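Local atomic coordinates of tubulin-specific chaperone, putative (Trypanosoma brucei, PDB entry 4B6M), a protein that probably binds alpha-tubulin as tubulin-binding cofactor B, of which this chain is the CAP-Gly domain, and may also bind microtubule plus ends. Residues A[6-15]-A[69-80]; A[46-54]-A[61-69]. One frame throughout, in Å; residues are numbered along the deposited sequence. Where two conformers were deposited one is given.

Interaction 1: A[6-15]-A[69-80]; sequences IHVGDRCLCR and LRPDQVEVGDFP. With FMT (formic acid), chain E; FMT (formic acid), chain F.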
loop_
_atom_site.group_PDB
_atom_site.type_symbol
_atom_site.label_atom_id
_atom_site.label_comp_id
_atom_site.label_asym_id
_atom_site.label_seq_id
_atom_site.Cartn_x
_atom_site.Cartn_y
_atom_site.Cartn_z
ATOM N N ILE A 6 -9.830 7.038 -0.282
ATOM C CA ILE A 6 -8.809 6.246 -0.993
ATOM C C ILE A 6 -9.465 5.040 -1.653
ATOM O O ILE A 6 -10.203 4.299 -0.999
ATOM C CB ILE A 6 -7.716 5.766 -0.007
ATOM C CG1 ILE A 6 -7.035 6.966 0.653
ATOM C CG2 ILE A 6 -6.693 4.881 -0.715
ATOM C CD1 ILE A 6 -6.270 6.661 1.920
ATOM N N HIS A 7 -9.214 4.841 -2.951
ATOM C CA HIS A 7 -9.821 3.729 -3.689
ATOM C C HIS A 7 -8.798 2.803 -4.275
ATOM O O HIS A 7 -7.717 3.243 -4.682
ATOM C CB HIS A 7 -10.647 4.238 -4.873
ATOM C CG HIS A 7 -11.786 5.166 -4.511
ATOM N ND1 HIS A 7 -12.363 5.974 -5.430
ATOM C CD2 HIS A 7 -12.450 5.394 -3.307
ATOM C CE1 HIS A 7 -13.348 6.687 -4.836
ATOM N NE2 HIS A 7 -13.395 6.331 -3.536
ATOM N N VAL A 8 -9.130 1.514 -4.374
ATOM C CA VAL A 8 -8.248 0.571 -5.070
ATOM C C VAL A 8 -7.993 1.110 -6.465
ATOM O O VAL A 8 -8.926 1.599 -7.132
ATOM C CB VAL A 8 -8.764 -0.899 -5.163
ATOM C CG1 VAL A 8 -8.707 -1.595 -3.809
ATOM C CG2 VAL A 8 -10.150 -1.004 -5.792
ATOM N N GLY A 9 -6.738 1.048 -6.884
ATOM C CA GLY A 9 -6.328 1.509 -8.199
ATOM C C GLY A 9 -5.743 2.908 -8.131
ATOM O O GLY A 9 -5.077 3.341 -9.064
ATOM N N ASP A 10 -5.949 3.608 -7.027
ATOM C CA ASP A 10 -5.360 4.951 -6.887
ATOM C C ASP A 10 -3.835 4.911 -6.898
ATOM O O ASP A 10 -3.239 3.975 -6.356
ATOM C CB ASP A 10 -5.788 5.620 -5.576
ATOM C CG ASP A 10 -7.166 6.205 -5.647
ATOM O OD1 ASP A 10 -7.729 6.288 -6.763
ATOM O OD2 ASP A 10 -7.680 6.579 -4.575
ATOM N N ARG A 11 -3.200 5.919 -7.496
ATOM C CA ARG A 11 -1.761 6.099 -7.336
ATOM C C ARG A 11 -1.478 6.963 -6.124
ATOM O O ARG A 11 -2.285 7.847 -5.771
ATOM C CB ARG A 11 -1.130 6.701 -8.607
ATOM C CG ARG A 11 -1.216 5.731 -9.795
ATOM C CD ARG A 11 -0.180 4.611 -9.657
ATOM N NE ARG A 11 1.172 5.143 -9.774
ATOM C CZ ARG A 11 2.285 4.432 -9.643
ATOM N NH1 ARG A 11 2.213 3.134 -9.346
ATOM N NH2 ARG A 11 3.474 5.025 -9.772
ATOM N N CYS A 12 -0.337 6.737 -5.489
ATOM C CA CYS A 12 -0.039 7.393 -4.217
ATOM C C CYS A 12 1.435 7.578 -3.916
ATOM O O CYS A 12 2.291 6.866 -4.463
ATOM C CB CYS A 12 -0.756 6.642 -3.076
ATOM S SG CYS A 12 -0.215 4.909 -2.867
ATOM N N LEU A 13 1.720 8.542 -3.045
ATOM C CA LEU A 13 3.002 8.663 -2.389
ATOM C C LEU A 13 2.729 8.431 -0.928
ATOM O O LEU A 13 1.805 9.036 -0.363
ATOM C CB LEU A 13 3.596 10.071 -2.540
ATOM C CG LEU A 13 4.181 10.500 -3.885
ATOM C CD1 LEU A 13 4.615 11.970 -3.794
ATOM C CD2 LEU A 13 5.347 9.633 -4.316
ATOM N N CYS A 14 3.538 7.581 -0.328
ATOM C CA CYS A 14 3.325 7.113 1.036
ATOM C C CYS A 14 4.474 7.455 1.953
ATOM O O CYS A 14 5.638 7.257 1.616
ATOM C CB CYS A 14 3.180 5.596 1.045
ATOM S SG CYS A 14 1.795 4.978 0.094
ATOM N N ARG A 15 4.146 7.927 3.156
ATOM C CA ARG A 15 5.131 8.084 4.213
ATOM C C ARG A 15 5.529 6.742 4.822
ATOM O O ARG A 15 4.724 5.801 4.733
ATOM C CB ARG A 15 4.537 8.959 5.329
ATOM C CG ARG A 15 4.359 10.400 4.920
ATOM C CD ARG A 15 4.165 11.255 6.151
ATOM N NE ARG A 15 2.843 11.018 6.701
ATOM C CZ ARG A 15 2.448 11.415 7.911
ATOM N NH1 ARG A 15 3.259 12.103 8.711
ATOM N NH2 ARG A 15 1.211 11.148 8.303
ATOM N N LEU A 69 -0.721 0.342 5.288
ATOM C CA LEU A 69 -0.499 1.627 5.916
ATOM C C LEU A 69 -1.802 2.176 6.415
ATOM O O LEU A 69 -2.848 1.824 5.915
ATOM C CB LEU A 69 0.018 2.644 4.873
ATOM C CG LEU A 69 1.392 2.516 4.198
ATOM C CD1 LEU A 69 1.606 1.224 3.417
ATOM C CD2 LEU A 69 1.601 3.672 3.240
ATOM N N ARG A 70 -1.744 3.061 7.400
ATOM C CA ARG A 70 -2.931 3.843 7.754
ATOM C C ARG A 70 -3.217 4.859 6.673
ATOM O O ARG A 70 -2.302 5.334 6.006
ATOM C CB ARG A 70 -2.728 4.554 9.090
ATOM C CG ARG A 70 -2.633 3.592 10.242
ATOM C CD ARG A 70 -3.908 2.806 10.437
ATOM N NE ARG A 70 -3.927 2.324 11.797
ATOM C CZ ARG A 70 -4.851 1.534 12.299
ATOM N NH1 ARG A 70 -5.842 1.099 11.537
ATOM N NH2 ARG A 70 -4.754 1.173 13.580
ATOM N N PRO A 71 -4.493 5.219 6.489
ATOM C CA PRO A 71 -4.857 6.205 5.483
ATOM C C PRO A 71 -4.101 7.524 5.606
ATOM O O PRO A 71 -3.802 8.140 4.555
ATOM C CB PRO A 71 -6.383 6.393 5.701
ATOM C CG PRO A 71 -6.819 5.059 6.238
ATOM C CD PRO A 71 -5.665 4.545 7.078
ATOM N N ASP A 72 -3.739 7.934 6.834
ATOM C CA ASP A 72 -3.047 9.209 6.976
ATOM C C ASP A 72 -1.659 9.197 6.345
ATOM O O ASP A 72 -1.118 10.263 6.041
ATOM C CB ASP A 72 -2.996 9.669 8.432
ATOM C CG ASP A 72 -4.321 10.222 8.916
ATOM O OD1 ASP A 72 -5.043 10.889 8.142
ATOM O OD2 ASP A 72 -4.640 10.001 10.094
ATOM N N GLN A 73 -1.122 7.999 6.102
ATOM C CA GLN A 73 0.193 7.836 5.487
ATOM C C GLN A 73 0.175 7.836 3.992
ATOM O O GLN A 73 1.228 7.829 3.339
ATOM C CB GLN A 73 0.784 6.521 5.899
ATOM C CG GLN A 73 1.183 6.506 7.325
ATOM C CD GLN A 73 1.696 5.171 7.648
ATOM O OE1 GLN A 73 0.942 4.209 7.590
ATOM N NE2 GLN A 73 2.997 5.074 7.934
ATOM N N VAL A 74 -1.020 7.852 3.422
ATOM C CA VAL A 74 -1.213 7.693 1.975
ATOM C C VAL A 74 -1.729 8.982 1.349
ATOM O O VAL A 74 -2.851 9.438 1.643
ATOM C CB VAL A 74 -2.181 6.525 1.692
ATOM C CG1 VAL A 74 -2.370 6.295 0.200
ATOM C CG2 VAL A 74 -1.655 5.273 2.373
ATOM N N GLU A 75 -0.909 9.556 0.467
ATOM C CA GLU A 75 -1.349 10.691 -0.342
ATOM C C GLU A 75 -1.747 10.222 -1.738
ATOM O O GLU A 75 -0.884 9.830 -2.526
ATOM C CB GLU A 75 -0.248 11.753 -0.433
ATOM C CG GLU A 75 -0.614 12.916 -1.364
ATOM C CD GLU A 75 0.529 13.898 -1.577
ATOM O OE1 GLU A 75 1.475 13.937 -0.780
ATOM O OE2 GLU A 75 0.477 14.649 -2.573
ATOM N N VAL A 76 -3.040 10.237 -2.026
ATOM C CA VAL A 76 -3.549 9.918 -3.372
ATOM C C VAL A 76 -3.282 11.112 -4.296
ATOM O O VAL A 76 -3.488 12.273 -3.920
ATOM C CB VAL A 76 -5.042 9.522 -3.358
ATOM C CG1 VAL A 76 -5.605 9.411 -4.763
ATOM C CG2 VAL A 76 -5.223 8.200 -2.612
ATOM N N GLY A 77 -2.787 10.823 -5.493
ATOM C CA GLY A 77 -2.552 11.886 -6.460
ATOM C C GLY A 77 -2.262 11.331 -7.832
ATOM O O GLY A 77 -2.305 10.122 -8.055
ATOM N N ASP A 78 -1.973 12.227 -8.760
ATOM C CA ASP A 78 -1.619 11.810 -10.115
ATOM C C ASP A 78 -0.114 11.571 -10.146
ATOM O O ASP A 78 0.682 12.495 -10.336
ATOM C CB ASP A 78 -2.063 12.876 -11.130
ATOM C CG ASP A 78 -1.998 12.381 -12.564
ATOM O OD1 ASP A 78 -1.679 11.183 -12.792
ATOM O OD2 ASP A 78 -2.284 13.190 -13.481
ATOM N N PHE A 79 0.276 10.319 -9.868
ATOM C CA PHE A 79 1.685 9.964 -9.709
ATOM C C PHE A 79 2.002 8.789 -10.615
ATOM O O PHE A 79 2.237 7.663 -10.131
ATOM C CB PHE A 79 2.047 9.599 -8.257
ATOM C CG PHE A 79 1.764 10.684 -7.256
ATOM C CD1 PHE A 79 2.537 11.835 -7.211
ATOM C CD2 PHE A 79 0.725 10.533 -6.327
ATOM C CE1 PHE A 79 2.287 12.819 -6.259
ATOM C CE2 PHE A 79 0.460 11.521 -5.390
ATOM C CZ PHE A 79 1.240 12.668 -5.362
ATOM N N PRO A 80 1.993 9.018 -11.937
ATOM C CA PRO A 80 2.349 7.909 -12.828
ATOM C C PRO A 80 3.842 7.583 -12.749
ATOM O O PRO A 80 4.650 8.441 -12.400
ATOM C CB PRO A 80 1.987 8.448 -14.208
ATOM C CG PRO A 80 2.120 9.930 -14.082
ATOM C CD PRO A 80 1.657 10.249 -12.687
HETATM C C FMT E . -5.204 12.167 -0.584
HETATM O O1 FMT E . -4.946 11.055 -0.073
HETATM O O2 FMT E . -4.373 13.065 -0.868
HETATM C C FMT F . 2.405 2.081 9.030
HETATM O O1 FMT F . 1.196 2.381 9.048
HETATM O O2 FMT F . 3.343 2.879 8.761
HETATM O O HOH W 1 -4.416 8.314 -8.502
HETATM O O HOH W 2 2.380 10.575 1.995
HETATM O O HOH W 3 1.025 11.174 4.333
#

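Interaction 2: A[46-54]-A[61-69]; sequences VGKGDGTVK and CQPNYGGFL. With FMT (formic acid), chain C.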
loop_
_atom_site.group_PDB
_atom_site.type_symbol
_atom_site.label_atom_id
_atom_site.label_comp_id
_atom_site.label_asym_id
_atom_site.label_seq_id
_atom_site.Cartn_x
_atom_site.Cartn_y
_atom_site.Cartn_z
ATOM N N VAL A 46 10.443 -1.210 -1.513
ATOM C CA VAL A 46 10.493 -0.412 -0.289
ATOM C C VAL A 46 9.351 -0.756 0.681
ATOM O O VAL A 46 9.138 -0.070 1.689
ATOM C CB VAL A 46 10.521 1.116 -0.598
ATOM C CG1 VAL A 46 11.843 1.510 -1.279
ATOM C CG2 VAL A 46 9.272 1.559 -1.377
ATOM N N GLY A 47 8.585 -1.790 0.363
ATOM C CA GLY A 47 7.509 -2.189 1.258
ATOM C C GLY A 47 8.050 -3.028 2.400
ATOM O O GLY A 47 8.941 -3.833 2.200
ATOM N N LYS A 48 7.472 -2.881 3.592
ATOM C CA LYS A 48 7.772 -3.753 4.708
ATOM C C LYS A 48 7.401 -5.230 4.478
ATOM O O LYS A 48 7.908 -6.099 5.173
ATOM C CB LYS A 48 6.994 -3.269 5.944
ATOM C CG LYS A 48 7.496 -1.946 6.482
ATOM C CD LYS A 48 8.878 -2.143 7.074
ATOM C CE LYS A 48 9.449 -0.833 7.565
ATOM N NZ LYS A 48 8.770 -0.385 8.824
ATOM N N GLY A 49 6.479 -5.516 3.560
ATOM C CA GLY A 49 5.981 -6.876 3.392
ATOM C C GLY A 49 5.689 -7.266 1.965
ATOM O O GLY A 49 6.311 -6.777 1.022
ATOM N N ASP A 50 4.755 -8.211 1.834
ATOM C CA ASP A 50 4.438 -8.839 0.556
ATOM C C ASP A 50 2.934 -8.981 0.379
ATOM O O ASP A 50 2.486 -9.837 -0.373
ATOM C CB ASP A 50 5.107 -10.226 0.507
ATOM C CG ASP A 50 4.547 -11.195 1.548
ATOM O OD1 ASP A 50 3.732 -10.787 2.384
ATOM O OD2 ASP A 50 4.930 -12.390 1.505
ATOM N N GLY A 51 2.150 -8.155 1.065
ATOM C CA GLY A 51 0.680 -8.247 0.913
ATOM C C GLY A 51 -0.011 -9.275 1.786
ATOM O O GLY A 51 -1.243 -9.476 1.693
ATOM N N THR A 52 0.745 -9.899 2.669
ATOM C CA THR A 52 0.190 -10.875 3.613
ATOM C C THR A 52 0.240 -10.361 5.056
ATOM O O THR A 52 1.000 -9.424 5.363
ATOM C CB THR A 52 0.940 -12.215 3.546
ATOM O OG1 THR A 52 2.259 -12.054 4.078
ATOM C CG2 THR A 52 1.032 -12.733 2.128
ATOM N N VAL A 53 -0.565 -10.979 5.926
ATOM C CA VAL A 53 -0.557 -10.742 7.375
ATOM C C VAL A 53 -0.443 -12.075 8.113
ATOM O O VAL A 53 -1.336 -12.927 7.998
ATOM C CB VAL A 53 -1.825 -10.009 7.881
ATOM C CG1 VAL A 53 -1.696 -9.788 9.383
ATOM C CG2 VAL A 53 -1.992 -8.677 7.155
ATOM N N LYS A 54 0.652 -12.251 8.849
ATOM C CA LYS A 54 1.005 -13.546 9.469
ATOM C C LYS A 54 0.795 -14.743 8.521
ATOM O O LYS A 54 0.311 -15.816 8.937
ATOM C CB LYS A 54 0.263 -13.728 10.788
ATOM C CG LYS A 54 0.908 -12.988 11.945
ATOM C CD LYS A 54 0.048 -13.071 13.192
ATOM C CE LYS A 54 -1.074 -12.046 13.152
ATOM N NZ LYS A 54 -0.555 -10.650 13.279
ATOM N N CYS A 61 0.762 -9.631 -4.348
ATOM C CA CYS A 61 1.947 -8.795 -4.301
ATOM C C CYS A 61 3.193 -9.633 -4.105
ATOM O O CYS A 61 3.144 -10.710 -3.503
ATOM C CB CYS A 61 1.826 -7.792 -3.148
ATOM S SG CYS A 61 3.081 -6.494 -3.103
ATOM N N GLN A 62 4.305 -9.137 -4.605
ATOM C CA GLN A 62 5.552 -9.838 -4.477
ATOM C C GLN A 62 6.374 -9.339 -3.284
ATOM O O GLN A 62 6.197 -8.211 -2.827
ATOM C CB GLN A 62 6.267 -9.788 -5.814
ATOM C CG GLN A 62 5.389 -10.440 -6.882
ATOM C CD GLN A 62 5.882 -10.198 -8.281
ATOM O OE1 GLN A 62 6.825 -9.441 -8.481
ATOM N NE2 GLN A 62 5.265 -10.859 -9.260
ATOM N N PRO A 63 7.234 -10.200 -2.728
ATOM C CA PRO A 63 7.992 -9.804 -1.540
ATOM C C PRO A 63 8.746 -8.488 -1.702
ATOM O O PRO A 63 9.319 -8.220 -2.766
ATOM C CB PRO A 63 8.959 -10.983 -1.308
ATOM C CG PRO A 63 8.228 -12.147 -1.901
ATOM C CD PRO A 63 7.572 -11.582 -3.137
ATOM N N ASN A 64 8.683 -7.668 -0.654
ATOM C CA ASN A 64 9.350 -6.359 -0.573
ATOM C C ASN A 64 8.636 -5.231 -1.282
ATOM O O ASN A 64 9.154 -4.103 -1.248
ATOM C CB ASN A 64 10.816 -6.421 -0.986
ATOM C CG ASN A 64 11.569 -7.451 -0.191
ATOM O OD1 ASN A 64 11.602 -7.380 1.021
ATOM N ND2 ASN A 64 12.090 -8.470 -0.867
ATOM N N TYR A 65 7.471 -5.523 -1.863
ATOM C CA TYR A 65 6.670 -4.492 -2.572
ATOM C C TYR A 65 5.389 -4.123 -1.892
ATOM O O TYR A 65 4.669 -3.236 -2.383
ATOM C CB TYR A 65 6.328 -4.911 -4.017
ATOM C CG TYR A 65 7.573 -4.941 -4.818
ATOM C CD1 TYR A 65 8.349 -6.094 -4.850
ATOM C CD2 TYR A 65 8.013 -3.802 -5.504
ATOM C CE1 TYR A 65 9.552 -6.112 -5.540
ATOM C CE2 TYR A 65 9.206 -3.814 -6.193
ATOM C CZ TYR A 65 9.951 -4.997 -6.222
ATOM O OH TYR A 65 11.136 -5.007 -6.906
ATOM N N GLY A 66 5.077 -4.808 -0.797
ATOM C CA GLY A 66 3.776 -4.646 -0.170
ATOM C C GLY A 66 3.840 -3.899 1.137
ATOM O O GLY A 66 4.734 -4.112 1.970
ATOM N N GLY A 67 2.892 -2.997 1.331
ATOM C CA GLY A 67 2.737 -2.395 2.653
ATOM C C GLY A 67 1.295 -2.310 3.057
ATOM O O GLY A 67 0.415 -2.263 2.201
ATOM N N PHE A 68 1.041 -2.321 4.365
ATOM C CA PHE A 68 -0.267 -1.962 4.895
ATOM C C PHE A 68 -0.041 -0.715 5.687
ATOM O O PHE A 68 0.772 -0.712 6.624
ATOM C CB PHE A 68 -0.833 -3.033 5.830
ATOM C CG PHE A 68 -1.209 -4.295 5.135
ATOM C CD1 PHE A 68 -2.472 -4.461 4.558
ATOM C CD2 PHE A 68 -0.284 -5.330 5.043
ATOM C CE1 PHE A 68 -2.785 -5.619 3.899
ATOM C CE2 PHE A 68 -0.594 -6.514 4.379
ATOM C CZ PHE A 68 -1.861 -6.663 3.817
ATOM N N LEU A 69 -0.721 0.342 5.288
ATOM C CA LEU A 69 -0.499 1.627 5.916
ATOM C C LEU A 69 -1.802 2.176 6.415
ATOM O O LEU A 69 -2.848 1.824 5.915
ATOM C CB LEU A 69 0.018 2.644 4.873
ATOM C CG LEU A 69 1.392 2.516 4.198
ATOM C CD1 LEU A 69 1.606 1.224 3.417
ATOM C CD2 LEU A 69 1.601 3.672 3.240
HETATM C C FMT C . 4.871 -0.293 4.700
HETATM O O1 FMT C . 4.693 0.829 5.205
HETATM O O2 FMT C . 5.616 -0.551 3.788
HETATM O O HOH W 4 9.892 -7.396 3.683
#

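Interaction 1: A[6-15]-A[69-80]
In the small CAP-Gly fold, strands 11-14 and 74-76 pair antiparallel at one edge of the five-stranded sheet, with L13 and E75 as the hydrogen-bonded pair. L13 N reaches E75 O at 3.0 Å, and E75 N returns to L13 O. C12 with V76 and C14 with V74 are the non-hydrogen-bonded pairs on the two sides. R15 N to Q73 O and G77 N to R11 O continue the pairing at its ends.

C12, C14, V74 and V76 share one sheet face. On it, V74 CG1 packs against C12 CB at 3.7 Å. C14 CB meets L69 CD2 at 3.3 Å, tighter than usual carbon contact. I6 extends this apolar patch. The I6 and P71 side chains cross at about a right angle, with I6 CD1 against P71 CB, and I6 CG1 touches V76 CG2. D10 stands beside V76 with OD2 near both methyls; the same OD2 accepts from H7 N at 2.8 Å, which ties up the type II turn from H7 to D10.

L13 lies on the other face, with E75. L13 CG sits over the centre of the F79 ring, 3.8 Å from its centroid and 9° off the normal, a CH-pi contact. The methyl L13 CD1 leans to the rim atom F79 CE1.

R11 bends at chi2 (-76°) and chi3 (-67°), which folds its guanidinium back to the F79 carbonyl. A salt bridge from R11 NH2 to D43 and a hydrogen bond from R11 NH1 to S22 also hold the group. Its side-on grip puts two nitrogens on one oxygen, F79 O lying near the guanidinium plane, 2.8 Å from R11 NE and 2.9 Å from R11 NH2.

Interaction 2: A[46-54]-A[61-69]
G49 pairs with G66 in a single antiparallel bridge with a classic beta bulge, in which Y65 and G66 both face G49. G49 N gives a 2.7 Å bond to G66 O, in the carbonyl plane. G66 N returns to G49 O at 3.0 Å, but from 54° above that carbonyl plane. N64 N adds a weak bond to the same G49 O. Separately, G47 N binds N64 O at 2.9 Å, at the type II turn from Q62 to Y65.

The sequence G47-K48-G49-D50-G51 is a variant of the GKNDG signature of CAP-Gly domains. G47 and G66 lie so close to the facing backbone that a beta carbon on either would clash.

D50 CB rests on P63 CA at 3.6 Å. Its chi1 of 65° sets CG between the backbone N and the carbonyl carbon and turns the carboxylate to T52. D50 OD1 then takes T52 OG1 on its syn lone pair at 2.6 Å, and T52 N from above the carboxylate plane, an Asx turn. The F68 ring turns its edge to G51 O, with F68 CZ 3.6 Å away. V53 CG2 makes an off-centre CH-pi contact with the same ring, and F59 meets F68 edge-to-face.

O2 of a formic acid, probably from the crystallisation liquor, accepts from K48 N at 3.0 Å, and the acid also binds R19. In relatives the GKNDG loop receives the acidic, aromatic-ended tails of tubulin and partner proteins. A backbone N-H beside an arginine that takes up a small acid is consistent with such a carboxylate-binding role here.

Both contacts act on the same five-stranded sheet, at its two outermost strands, 66-69 and 74-76, and they share L69. Interaction 1 is a surface contact, yet its cysteines and L69 are buried, while R15 and E75 are exposed. It is regular strand pairing with apolar side chains and an arginine grip. Interaction 2 is partly buried and makes only one beta bridge. Glycine backbone takes part in all its hydrogen bonds across the segments, with buried G51 and G66 near exposed K48 and N64. The two lie on opposite sides of the chain's centre. Interaction 1 joins segments near the chain's two ends; interaction 2 shapes the CAP-Gly signature loop.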